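Transcriptional regulator (GntR family) (Enterococcus faecalis, PDB 3DDV) probably regulates transcription as a GntR-family regulator, its UTRA domain likely sensing a small-molecule effector that alters DNA binding. Local coordinates at residues K74-E77 with A78-H82; E105-R108 with G109-I112. One frame throughout, in Å; residues are numbered along the deposited sequence.

Interaction 1 of 2, residues K74-E77 with A78-H82; sequences KTLE and AKSGH
Glu77 touches His82 through its methylene CG, which lies 3.6 Å from the backbone atom His82 O. The flat groups of these two residues have their partners further off. Beyond CG the Glu77 chain is extended (chi2 162°). The carboxylate is thereby carried on to Ile84, whose N donates a hydrogen bond to OE2 at the start of strand 84-95. The His82 ring leads away from the helix. It stacks with the ring of Phe121, and the His82 side chain also touches Asn123.

The other contacts follow the last turns of helix 72-80. Ala78 N donates to Lys74 O at 2.8 Å, one turn back along the helix. Ala78 CB lies 3.3 Å from Lys74 O. One residue further on, Lys79 CB and CG sit off the oxygen end of the Thr75 carbonyl, each 3.3 Å from Thr75 O. Lys79 CG stands beside its own backbone N (chi1 -60°), and this brings it to 4.3 Å from the Thr75 methyl CG2. Thr75 OG1 is satisfied by Ser71 O. Thr75, Lys79 and Ser80 all touch Tyr63. The Lys79 amine makes a long, weak ion pair with Glu67. In the last turn Ser80 N donates to Leu76 O, but the position of this oxygen in the model is less sure. Gly81 leaves the helical conformation with positive phi, a backbone shape that favours glycine, and the chain turns off towards strand 84-95.

Interaction 2 of 2, residues E105-R108 with G109-I112; sequences EIKR and GDAI
Ile106 and Asp110 form the tightly packed side of this turn. Asp110 OD2 lies 3.5 Å from Ile106 CB. The same oxygen accepts a hydrogen bond from Lys107 N at 3.2 Å. The bond is nearly straight (169°), but the N-H meets OD2 from above the carboxylate plane. Asp110 CG sits beside its own backbone N (chi1 -85°), which swings the carboxylate back to the backbone N of Lys107. On the apolar flank, Ile106 CD1 is 4.0 Å from Ile112 CD1 and 4.1 Å from Asp110 CB. Ile112 is buried and also packs on Ile100 and Leu104 of helix 98-104.

The chain makes a type II beta turn from Lys107 to Asp110, closed by Asp110 N to Lys107 O at 3.0 Å. Gly109 takes the third position with positive phi, where a side chain would run into Arg108 O. The turn lies in the loop between helix 98-104, which ends in a Schellman motif at Glu105, and strand 111-121. At the end of the turn the second subunit covers part of the contact: its Gln95 packs on Asp110 and its Val94 on Ala111.

The outer side is looser. Lys107 lays CB 3.8 Å from Asp110 OD2, but its chain leads away and NZ stays 6.3 Å from that oxygen. Arg108 is exposed and makes a long, weak ion pair with Glu98.

How the interactions relate
The two contacts lie on opposite sides of the chain's centre, about 37 Å apart between centres, and do not touch. Both are local, and both mark a passage from helix to strand in the antiparallel-sheet domain. They share no element directly, although His82 of interaction 1 stacks on Phe121, far along the strand that interaction 2 opens. Interaction 1 is partly buried and stays mostly within one helix, where helical backbone bonding, part of it less surely placed, accounts for most of the contact. Interaction 2 is a surface turn in which a carboxylate grips a backbone N-H and two isoleucines meet. Another subunit reaches interaction 2, whereas none in the assembly touches interaction 1.

Interaction 1 of 2, residues K74-E77 with A78-H82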
# COMPACT_ATOMS: atom_id res chain seq x y z
N LYS B 74 12.01 32.64 -14.11
CA LYS B 74 13.01 33.49 -14.80
C LYS B 74 13.33 34.74 -13.98
O LYS B 74 14.48 35.00 -13.60
CB LYS B 74 12.53 33.96 -16.21
CG LYS B 74 12.06 32.86 -17.23
CD LYS B 74 13.22 32.05 -17.89
CE LYS B 74 13.00 30.50 -17.93
NZ LYS B 74 12.18 29.99 -19.09
N THR B 75 12.32 35.55 -13.73
CA THR B 75 12.54 36.84 -13.11
C THR B 75 13.18 36.67 -11.78
O THR B 75 14.05 37.43 -11.41
CB THR B 75 11.23 37.63 -12.97
OG1 THR B 75 10.61 37.71 -14.27
CG2 THR B 75 11.46 39.04 -12.36
N LEU B 76 12.75 35.66 -11.05
CA LEU B 76 13.17 35.45 -9.67
C LEU B 76 14.67 35.19 -9.58
O LEU B 76 15.40 35.82 -8.80
CB LEU B 76 12.40 34.26 -9.10
CG LEU B 76 11.92 34.29 -7.66
CD1 LEU B 76 11.62 35.68 -7.14
CD2 LEU B 76 10.70 33.40 -7.56
N GLU B 77 15.11 34.26 -10.44
CA GLU B 77 16.52 33.88 -10.56
C GLU B 77 17.36 34.94 -11.25
O GLU B 77 18.42 35.28 -10.75
CB GLU B 77 16.66 32.54 -11.29
CG GLU B 77 16.90 31.37 -10.32
CD GLU B 77 16.61 30.01 -10.94
OE1 GLU B 77 16.05 29.97 -12.06
OE2 GLU B 77 16.91 28.99 -10.28
N ALA B 78 16.91 35.50 -12.38
CA ALA B 78 17.61 36.67 -12.94
C ALA B 78 17.85 37.81 -11.91
O ALA B 78 18.79 38.56 -12.07
CB ALA B 78 16.90 37.23 -14.19
N LYS B 79 17.03 37.93 -10.87
CA LYS B 79 17.09 39.12 -10.02
C LYS B 79 17.40 38.89 -8.56
O LYS B 79 18.25 39.58 -8.01
CB LYS B 79 15.79 39.93 -10.11
CG LYS B 79 15.45 40.42 -11.52
CD LYS B 79 14.99 41.90 -11.54
CE LYS B 79 14.28 42.27 -12.85
NZ LYS B 79 14.28 43.74 -13.09
N SER B 80 16.72 37.93 -7.92
CA SER B 80 16.64 37.94 -6.44
C SER B 80 17.96 37.63 -5.75
O SER B 80 18.11 37.90 -4.53
CB SER B 80 15.57 36.96 -5.96
OG SER B 80 15.73 35.74 -6.63
N GLY B 81 18.91 37.11 -6.54
CA GLY B 81 20.15 36.56 -6.02
C GLY B 81 19.75 35.43 -5.09
O GLY B 81 19.90 35.52 -3.87
N HIS B 82 19.13 34.41 -5.66
CA HIS B 82 18.77 33.19 -4.96
C HIS B 82 18.51 32.17 -6.05
O HIS B 82 18.24 32.53 -7.21
CB HIS B 82 17.47 33.31 -4.18
CG HIS B 82 17.58 34.06 -2.89
ND1 HIS B 82 16.83 35.19 -2.62
CD2 HIS B 82 18.31 33.82 -1.78
CE1 HIS B 82 17.11 35.62 -1.41
NE2 HIS B 82 18.00 34.81 -0.87

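Interaction 2 of 2, residues E105-R108 with G109-I112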
# COMPACT_ATOMS: atom_id res chain seq x y z
N GLU B 105 -15.60 26.19 -17.00
CA GLU B 105 -16.59 25.87 -18.02
C GLU B 105 -16.87 24.39 -17.97
O GLU B 105 -16.67 23.70 -18.97
CB GLU B 105 -16.10 26.26 -19.42
CG GLU B 105 -15.41 27.58 -19.42
CD GLU B 105 -15.44 28.26 -20.75
OE1 GLU B 105 -14.98 27.71 -21.78
OE2 GLU B 105 -15.91 29.39 -20.76
N ILE B 106 -17.28 23.93 -16.79
CA ILE B 106 -17.69 22.55 -16.56
C ILE B 106 -18.80 22.68 -15.53
O ILE B 106 -19.19 23.81 -15.23
CB ILE B 106 -16.52 21.67 -16.06
CG1 ILE B 106 -16.00 22.17 -14.69
CG2 ILE B 106 -15.40 21.64 -17.11
CD1 ILE B 106 -14.71 21.54 -14.27
N LYS B 107 -19.29 21.55 -14.99
CA LYS B 107 -20.46 21.53 -14.07
C LYS B 107 -20.07 21.34 -12.60
O LYS B 107 -19.14 20.58 -12.35
CB LYS B 107 -21.40 20.38 -14.47
CG LYS B 107 -21.71 20.29 -16.00
CD LYS B 107 -23.19 19.81 -16.33
CE LYS B 107 -23.68 20.24 -17.77
NZ LYS B 107 -23.27 19.30 -18.87
N ARG B 108 -20.79 21.97 -11.65
CA ARG B 108 -20.66 21.66 -10.20
C ARG B 108 -20.62 20.12 -10.19
O ARG B 108 -21.28 19.48 -11.01
CB ARG B 108 -21.79 22.30 -9.28
CG ARG B 108 -21.70 22.13 -7.64
CD ARG B 108 -21.92 23.47 -6.67
NE ARG B 108 -21.20 23.44 -5.31
CZ ARG B 108 -20.77 24.49 -4.55
NH1 ARG B 108 -20.94 25.73 -4.90
NH2 ARG B 108 -20.14 24.32 -3.39
N GLY B 109 -19.77 19.53 -9.35
CA GLY B 109 -19.71 18.10 -9.23
C GLY B 109 -18.59 17.46 -10.01
O GLY B 109 -18.09 16.41 -9.62
N ASP B 110 -18.20 18.05 -11.13
CA ASP B 110 -17.22 17.44 -12.01
C ASP B 110 -15.89 17.25 -11.34
O ASP B 110 -15.57 17.90 -10.37
CB ASP B 110 -17.04 18.29 -13.29
CG ASP B 110 -18.07 17.98 -14.36
OD1 ASP B 110 -18.85 17.04 -14.14
OD2 ASP B 110 -18.09 18.66 -15.42
N ALA B 111 -15.10 16.36 -11.89
CA ALA B 111 -13.91 15.84 -11.24
C ALA B 111 -12.70 16.73 -11.41
O ALA B 111 -12.27 16.99 -12.55
CB ALA B 111 -13.58 14.46 -11.83
N ILE B 112 -12.09 17.12 -10.29
CA ILE B 112 -10.94 18.03 -10.31
C ILE B 112 -9.71 17.37 -9.76
O ILE B 112 -9.76 16.73 -8.73
CB ILE B 112 -11.17 19.29 -9.45
CG1 ILE B 112 -12.28 20.18 -10.06
CG2 ILE B 112 -9.88 20.00 -9.26
CD1 ILE B 112 -11.97 20.76 -11.45